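Local coordinates for periplasmic sugar-binding protein (Chloroflexus aurantiacus, PDB 4RXU) that binds beta-D-glucopyranose in the cleft between its two lobes and probably hands sugars on to an ABC-type transporter, at residues A102-A107 with V112-Y117; Y145-A150 with W177-P182; N347-L352 with Y358-F363. All blocks are in the same frame, centred on the assembly; numbering follows the deposited sequence.

In the fold
Followed from the N terminus, the three contacts come in series: each closes before the next opens, and none nests within or crosses another. Interaction 1 closes a very short loop, returning helix 101-109 to strand 113-117 in the lobe that contains the N terminus. Interaction 2 spans 26 intervening residues, including strand 155-159, and joins helices 135-148 and 167-185 of the other lobe; its centre lies about 37 Å from that of interaction 1, on the opposite side of the chain's centre. Interaction 3 is again short-range, folding the tail after helix 348-354 back on that helix near the C terminus; its nearest atoms are about 9 Å from those of interaction 2.

Interaction 1: A102-A107 with V112-Y117; sequences AAAEAA and VKVISY
Ala-107 and Val-112 bring the two backbones together where helix 101-109 gives way to strand 113-117, with the CA atoms of Ala-107 and Val-112 5.0 Å apart. Here the chain reverses in a few residues, and one hydrogen bond spans the turn: Val-112 N donates to Ala-107 O at 2.9 Å, with an N-H...O angle of 153°. The donor stands above the carbonyl plane, 39° out of it, so the bond does not follow a lone pair. Farther along, the segments draw apart, and the CA atoms of Ala-104 and Val-114 are already 6.5 Å from each other.

The side chains continue what the backbone begins. The CB of Val-112 rests against the same carbonyl that its N grips, 3.3 Å from Ala-107 O. Two residues further along, Val-114 adds both its methyls to the apolar contact. With chi1 at 178° its CG1 is anti to the backbone N and its CG2 lies beside it, and both methyls thereby meet the helix. CG2 of Val-114 packs on the CB of Ala-107 at 3.7 Å and also approaches the carbonyl O of Ala-104 at 3.8 Å. The other branch, Val-114 CG1, makes a looser approach to Ala-104 CB at 4.3 Å. Ala-104 and Ala-107, about one turn apart on the helix, thus both meet Val-114.

The arrangement is the return half of a beta-alpha-beta crossover running from strand 89-92 through helix 101-109 to strand 113-117. Leu-90 of the first strand touches both Ala-107 and Val-112, completing the apolar layer between helix and sheet. Strand 113-117 lies between parallel neighbours 89-92 and 129-133, while Ile-115 and Tyr-117 pack on helix 300-315.

Interaction 2: Y145-A150 with W177-P182; sequences YLVDHA and WKVLQP
Val-147 of helix 135-148 meets Val-179 and Leu-180 of helix 167-185 in a helix-to-helix contact of the lobe built round the parallel sheet that includes strands 155-159 and 189-191. The closest approach is methyl to methyl: Val-147 CG2 lies 3.7 Å from Val-179 CG1, the two side chains crossing at a slant. In Val-179 the touching branch is the one anti to the backbone N (chi1 169°), whereas in Val-147 it is the one beside the N. A second, looser touch joins the same Val-147 CG2 to Leu-180 CD2 at 4.3 Å, as the leucine brings its end nearer the valine. Phe-189 of strand 189-191 packs on both Val-147 and Leu-180, closing the layer from the sheet.

After Val-147, His-149 turns back on the helix. Its ND1 donates to Tyr-145 O at 2.9 Å with an angle of 165°, in the plane of the imidazole, and the same atom sits 3.5 Å above the centre of the Tyr-145 ring. This grip fixes the rotation of the imidazole.

No hydrogen bond passes between the two segments. The association therefore rests on dispersion and burial of aliphatic surface, 135 Å² in all, with valine and leucine methyls making the contact and no directional bond between the segments.

Interaction 3: N347-L352 with Y358-F363; sequences NVRAAL and YSASDF
Tyr-358 meets Leu-352 through a chi1 of -65°, which sets CG beside its own N and anti to its carbonyl carbon; the ring is thus on the side of the N, and its CD2 comes near Leu-352 beside the backbone bond. Arg-349 takes another route: chi1 and chi2 are extended, then chi3 turns to -70° and swings the guanidinium toward the tail.

The central link is a backbone hydrogen bond from Tyr-358 N to Leu-352 O, 2.9 Å long and fairly straight at 164°, with the donor nearly in line with the acceptor's C=O. Alongside it, Leu-352 CB lies 4.3 Å from Tyr-358 CD2, meeting the ring obliquely. At the margin, Arg-349 NH1 comes within 4.5 Å of Ala-360 CB.

Beyond the contact, the phenol OH of Tyr-358 bonds to Ala-279 O, and Arg-349 NE makes a salt bridge with Pro-367 OXT while its NH2 binds Leu-366 O. In the tail, Ser-359 OG and Ser-361 OG share a hydrogen bond of 2.8 Å at the start of the short 3-10 turn 360-362, and Ser-359 N binds a citrate that is probably from the crystallisation liquor.

The chemistry thus divides its labour: a single main-chain bond joins the tail to helix 348-354, aliphatic and aromatic carbon fills in beside it, and the arginine directs its charge to the chain's terminal carboxylate, which that pairing probably stabilises in its ionised form.

Interaction 1: A102-A107 with V112-Y117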
# COMPACT_ATOMS: atom_id res chain seq x y z
N ALA A 102 -8.47 1.36 -20.17
CA ALA A 102 -8.53 2.08 -21.45
C ALA A 102 -7.28 2.93 -21.67
O ALA A 102 -6.78 3.04 -22.78
CB ALA A 102 -9.79 2.92 -21.57
N ALA A 103 -6.76 3.52 -20.59
CA ALA A 103 -5.52 4.28 -20.66
C ALA A 103 -4.33 3.43 -21.10
O ALA A 103 -3.52 3.84 -21.96
CB ALA A 103 -5.25 4.94 -19.32
N ALA A 104 -4.23 2.24 -20.51
CA ALA A 104 -3.16 1.31 -20.84
C ALA A 104 -3.30 0.89 -22.33
O ALA A 104 -2.33 0.81 -23.07
CB ALA A 104 -3.22 0.09 -19.91
N GLU A 105 -4.53 0.61 -22.73
CA GLU A 105 -4.82 0.20 -24.09
C GLU A 105 -4.48 1.31 -25.08
O GLU A 105 -3.94 1.03 -26.15
CB GLU A 105 -6.28 -0.24 -24.21
CG GLU A 105 -6.49 -1.58 -23.52
CD GLU A 105 -7.93 -1.91 -23.19
OE1 GLU A 105 -8.85 -1.10 -23.45
OE2 GLU A 105 -8.12 -3.01 -22.64
N ALA A 106 -4.75 2.55 -24.71
CA ALA A 106 -4.41 3.69 -25.56
C ALA A 106 -2.90 3.81 -25.73
O ALA A 106 -2.41 4.12 -26.81
CB ALA A 106 -4.99 4.99 -25.02
N ALA A 107 -2.17 3.59 -24.65
CA ALA A 107 -0.71 3.61 -24.72
C ALA A 107 -0.22 2.51 -25.63
O ALA A 107 0.58 2.74 -26.55
CB ALA A 107 -0.12 3.44 -23.32
N VAL A 112 3.41 2.36 -27.16
CA VAL A 112 4.03 2.72 -25.90
C VAL A 112 3.98 1.53 -24.96
O VAL A 112 2.92 0.93 -24.76
CB VAL A 112 3.32 3.91 -25.25
CG1 VAL A 112 3.97 4.26 -23.91
CG2 VAL A 112 3.31 5.10 -26.21
N LYS A 113 5.13 1.22 -24.36
CA LYS A 113 5.24 0.16 -23.37
C LYS A 113 4.62 0.66 -22.06
O LYS A 113 4.76 1.82 -21.68
CB LYS A 113 6.68 -0.28 -23.14
CG LYS A 113 7.38 -0.76 -24.38
CD LYS A 113 6.90 -2.12 -24.77
CE LYS A 113 7.70 -2.60 -25.97
NZ LYS A 113 6.90 -3.62 -26.64
N VAL A 114 3.97 -0.25 -21.37
CA VAL A 114 3.21 0.07 -20.17
C VAL A 114 3.79 -0.68 -18.96
O VAL A 114 3.73 -1.92 -18.86
CB VAL A 114 1.72 -0.30 -20.32
CG1 VAL A 114 0.97 0.00 -19.02
CG2 VAL A 114 1.11 0.49 -21.44
N ILE A 115 4.38 0.10 -18.05
CA ILE A 115 4.89 -0.40 -16.79
C ILE A 115 3.91 0.08 -15.71
O ILE A 115 3.86 1.25 -15.34
CB ILE A 115 6.28 0.14 -16.47
CG1 ILE A 115 7.27 -0.21 -17.60
CG2 ILE A 115 6.76 -0.38 -15.12
CD1 ILE A 115 8.68 0.32 -17.39
N SER A 116 3.10 -0.85 -15.21
CA SER A 116 2.23 -0.54 -14.10
C SER A 116 3.15 -0.43 -12.85
O SER A 116 4.06 -1.24 -12.69
CB SER A 116 1.20 -1.65 -13.96
OG SER A 116 0.06 -1.29 -13.20
N TYR A 117 2.92 0.59 -12.04
CA TYR A 117 3.84 0.99 -11.00
C TYR A 117 3.12 1.00 -9.66
O TYR A 117 2.15 1.72 -9.47
CB TYR A 117 4.37 2.38 -11.29
CG TYR A 117 5.37 2.88 -10.26
CD1 TYR A 117 6.67 2.44 -10.25
CD2 TYR A 117 4.98 3.78 -9.30
CE1 TYR A 117 7.56 2.88 -9.28
CE2 TYR A 117 5.87 4.25 -8.35
CZ TYR A 117 7.15 3.78 -8.34
OH TYR A 117 8.01 4.24 -7.38

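Interaction 2: Y145-A150 with W177-P182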
# COMPACT_ATOMS: atom_id res chain seq x y z
N TYR A 145 2.51 -9.62 13.08
CA TYR A 145 2.87 -8.78 14.22
C TYR A 145 1.77 -8.85 15.29
O TYR A 145 2.05 -9.04 16.48
CB TYR A 145 3.13 -7.32 13.80
CG TYR A 145 3.50 -6.49 15.00
CD1 TYR A 145 2.50 -5.92 15.80
CD2 TYR A 145 4.82 -6.33 15.38
CE1 TYR A 145 2.81 -5.19 16.93
CE2 TYR A 145 5.15 -5.59 16.51
CZ TYR A 145 4.15 -5.04 17.28
OH TYR A 145 4.46 -4.33 18.40
N LEU A 146 0.51 -8.77 14.87
CA LEU A 146 -0.60 -8.81 15.80
C LEU A 146 -0.64 -10.17 16.49
O LEU A 146 -0.76 -10.26 17.72
CB LEU A 146 -1.91 -8.52 15.10
CG LEU A 146 -2.02 -7.10 14.53
CD1 LEU A 146 -3.31 -6.95 13.75
CD2 LEU A 146 -1.95 -5.97 15.56
N VAL A 147 -0.55 -11.22 15.69
CA VAL A 147 -0.56 -12.59 16.21
C VAL A 147 0.57 -12.79 17.24
O VAL A 147 0.35 -13.36 18.33
CB VAL A 147 -0.43 -13.62 15.08
CG1 VAL A 147 -0.30 -15.02 15.64
CG2 VAL A 147 -1.65 -13.59 14.16
N ASP A 148 1.76 -12.29 16.92
CA ASP A 148 2.93 -12.51 17.76
C ASP A 148 2.82 -11.81 19.09
O ASP A 148 3.52 -12.18 20.05
CB ASP A 148 4.20 -12.05 17.04
CG ASP A 148 4.63 -12.98 15.89
OD1 ASP A 148 4.07 -14.08 15.72
OD2 ASP A 148 5.53 -12.58 15.12
N HIS A 149 1.94 -10.81 19.17
CA HIS A 149 1.69 -10.08 20.41
C HIS A 149 0.38 -10.39 21.11
O HIS A 149 0.00 -9.67 22.03
CB HIS A 149 1.81 -8.59 20.15
CG HIS A 149 3.21 -8.19 19.88
ND1 HIS A 149 3.79 -8.32 18.63
CD2 HIS A 149 4.18 -7.77 20.71
CE1 HIS A 149 5.06 -7.97 18.71
NE2 HIS A 149 5.31 -7.61 19.95
N ALA A 150 -0.30 -11.46 20.70
CA ALA A 150 -1.56 -11.86 21.34
C ALA A 150 -1.37 -13.20 21.98
O ALA A 150 -0.67 -14.06 21.40
CB ALA A 150 -2.66 -11.95 20.29
N TRP A 177 -5.41 -11.64 6.06
CA TRP A 177 -6.48 -12.59 6.35
C TRP A 177 -5.94 -14.01 6.47
O TRP A 177 -6.40 -14.81 7.30
CB TRP A 177 -7.53 -12.57 5.24
CG TRP A 177 -8.71 -13.46 5.51
CD1 TRP A 177 -8.98 -14.65 4.92
CD2 TRP A 177 -9.78 -13.22 6.45
NE1 TRP A 177 -10.16 -15.17 5.42
CE2 TRP A 177 -10.68 -14.30 6.35
CE3 TRP A 177 -10.08 -12.18 7.34
CZ2 TRP A 177 -11.85 -14.38 7.13
CZ3 TRP A 177 -11.25 -12.25 8.11
CH2 TRP A 177 -12.12 -13.35 7.99
N LYS A 178 -4.98 -14.33 5.61
CA LYS A 178 -4.45 -15.69 5.61
C LYS A 178 -3.59 -16.01 6.82
O LYS A 178 -3.28 -17.17 7.06
CB LYS A 178 -3.79 -16.02 4.27
CG LYS A 178 -4.84 -15.91 3.16
CD LYS A 178 -4.48 -16.72 1.97
CE LYS A 178 -5.64 -16.95 1.03
NZ LYS A 178 -5.01 -17.40 -0.24
N VAL A 179 -3.24 -14.97 7.60
CA VAL A 179 -2.63 -15.15 8.91
C VAL A 179 -3.67 -15.04 10.03
O VAL A 179 -3.65 -15.81 11.00
CB VAL A 179 -1.49 -14.12 9.11
CG1 VAL A 179 -1.00 -14.07 10.55
CG2 VAL A 179 -0.33 -14.42 8.16
N LEU A 180 -4.55 -14.06 9.92
CA LEU A 180 -5.53 -13.86 10.98
C LEU A 180 -6.64 -14.92 11.06
O LEU A 180 -7.08 -15.26 12.15
CB LEU A 180 -6.17 -12.47 10.91
CG LEU A 180 -5.24 -11.27 11.04
CD1 LEU A 180 -5.94 -9.99 10.61
CD2 LEU A 180 -4.70 -11.14 12.45
N GLN A 181 -7.09 -15.41 9.91
CA GLN A 181 -8.25 -16.27 9.89
C GLN A 181 -8.09 -17.52 10.78
O GLN A 181 -8.99 -17.84 11.56
CB GLN A 181 -8.68 -16.60 8.45
CG GLN A 181 -9.92 -17.49 8.35
CD GLN A 181 -9.63 -18.97 8.60
OE1 GLN A 181 -8.58 -19.50 8.22
NE2 GLN A 181 -10.60 -19.66 9.22
N PRO A 182 -6.93 -18.20 10.70
CA PRO A 182 -6.79 -19.34 11.60
C PRO A 182 -6.85 -18.94 13.07
O PRO A 182 -7.30 -19.72 13.90
CB PRO A 182 -5.40 -19.86 11.29
CG PRO A 182 -5.15 -19.46 9.88
CD PRO A 182 -5.86 -18.16 9.69

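Interaction 3: N347-L352 with Y358-F363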
# COMPACT_ATOMS: atom_id res chain seq x y z
N ASN A 347 14.27 -2.03 15.47
CA ASN A 347 15.07 -1.94 14.24
C ASN A 347 14.85 -0.68 13.42
O ASN A 347 15.29 -0.61 12.28
CB ASN A 347 14.90 -3.19 13.34
CG ASN A 347 13.54 -3.28 12.72
OD1 ASN A 347 12.60 -2.75 13.28
ND2 ASN A 347 13.44 -3.91 11.55
N VAL A 348 14.19 0.32 13.99
CA VAL A 348 13.97 1.54 13.22
C VAL A 348 15.28 2.19 12.75
O VAL A 348 15.40 2.64 11.59
CB VAL A 348 13.05 2.53 13.94
CG1 VAL A 348 13.55 2.87 15.33
CG2 VAL A 348 12.90 3.78 13.10
N ARG A 349 16.27 2.20 13.62
CA ARG A 349 17.54 2.76 13.26
C ARG A 349 18.21 1.94 12.16
O ARG A 349 18.61 2.50 11.14
CB ARG A 349 18.46 2.91 14.48
CG ARG A 349 19.76 3.62 14.12
CD ARG A 349 20.61 3.79 15.36
NE ARG A 349 20.04 4.77 16.27
CZ ARG A 349 20.20 6.09 16.16
NH1 ARG A 349 20.92 6.60 15.16
NH2 ARG A 349 19.64 6.90 17.06
N ALA A 350 18.30 0.62 12.33
CA ALA A 350 18.93 -0.20 11.28
C ALA A 350 18.18 -0.10 9.97
O ALA A 350 18.79 0.08 8.93
CB ALA A 350 19.03 -1.65 11.69
N ALA A 351 16.85 -0.17 10.01
CA ALA A 351 16.09 -0.28 8.77
C ALA A 351 15.99 1.03 7.99
O ALA A 351 16.02 1.01 6.76
CB ALA A 351 14.70 -0.82 9.04
N LEU A 352 15.84 2.15 8.71
CA LEU A 352 15.53 3.42 8.08
C LEU A 352 16.67 4.40 8.07
O LEU A 352 16.70 5.28 7.20
CB LEU A 352 14.31 4.06 8.76
CG LEU A 352 13.03 3.23 8.75
CD1 LEU A 352 11.91 4.05 9.39
CD2 LEU A 352 12.64 2.81 7.32
N TYR A 358 16.29 7.66 5.62
CA TYR A 358 16.07 8.93 6.29
C TYR A 358 17.27 9.34 7.11
O TYR A 358 17.99 8.50 7.61
CB TYR A 358 14.89 8.87 7.26
CG TYR A 358 13.52 8.63 6.66
CD1 TYR A 358 13.11 9.30 5.52
CD2 TYR A 358 12.63 7.76 7.25
CE1 TYR A 358 11.85 9.12 5.00
CE2 TYR A 358 11.36 7.57 6.71
CZ TYR A 358 10.97 8.26 5.59
OH TYR A 358 9.71 8.09 5.03
N SER A 359 17.45 10.65 7.26
CA SER A 359 18.41 11.16 8.23
C SER A 359 17.86 11.03 9.65
O SER A 359 16.67 11.26 9.90
CB SER A 359 18.75 12.62 7.92
OG SER A 359 19.50 13.21 8.98
N ALA A 360 18.74 10.66 10.58
CA ALA A 360 18.34 10.59 11.99
C ALA A 360 17.77 11.91 12.50
O ALA A 360 16.92 11.93 13.39
CB ALA A 360 19.53 10.19 12.85
N SER A 361 18.25 13.02 11.93
CA SER A 361 17.82 14.34 12.37
C SER A 361 16.34 14.63 12.05
O SER A 361 15.78 15.62 12.54
CB SER A 361 18.68 15.43 11.75
OG SER A 361 18.53 15.40 10.34
N ASP A 362 15.71 13.76 11.25
CA ASP A 362 14.28 13.90 10.97
C ASP A 362 13.41 13.61 12.18
O ASP A 362 12.21 13.91 12.16
CB ASP A 362 13.82 12.90 9.92
CG ASP A 362 14.43 13.13 8.54
OD1 ASP A 362 15.17 14.13 8.31
OD2 ASP A 362 14.17 12.26 7.67
N PHE A 363 13.98 12.93 13.18
CA PHE A 363 13.22 12.41 14.30
C PHE A 363 13.74 12.85 15.63
O PHE A 363 14.92 13.20 15.77
CB PHE A 363 13.23 10.88 14.26
CG PHE A 363 12.77 10.35 12.92
CD1 PHE A 363 11.46 10.53 12.53
CD2 PHE A 363 13.65 9.80 12.01
CE1 PHE A 363 11.02 10.11 11.29
CE2 PHE A 363 13.22 9.38 10.76
CZ PHE A 363 11.90 9.54 10.39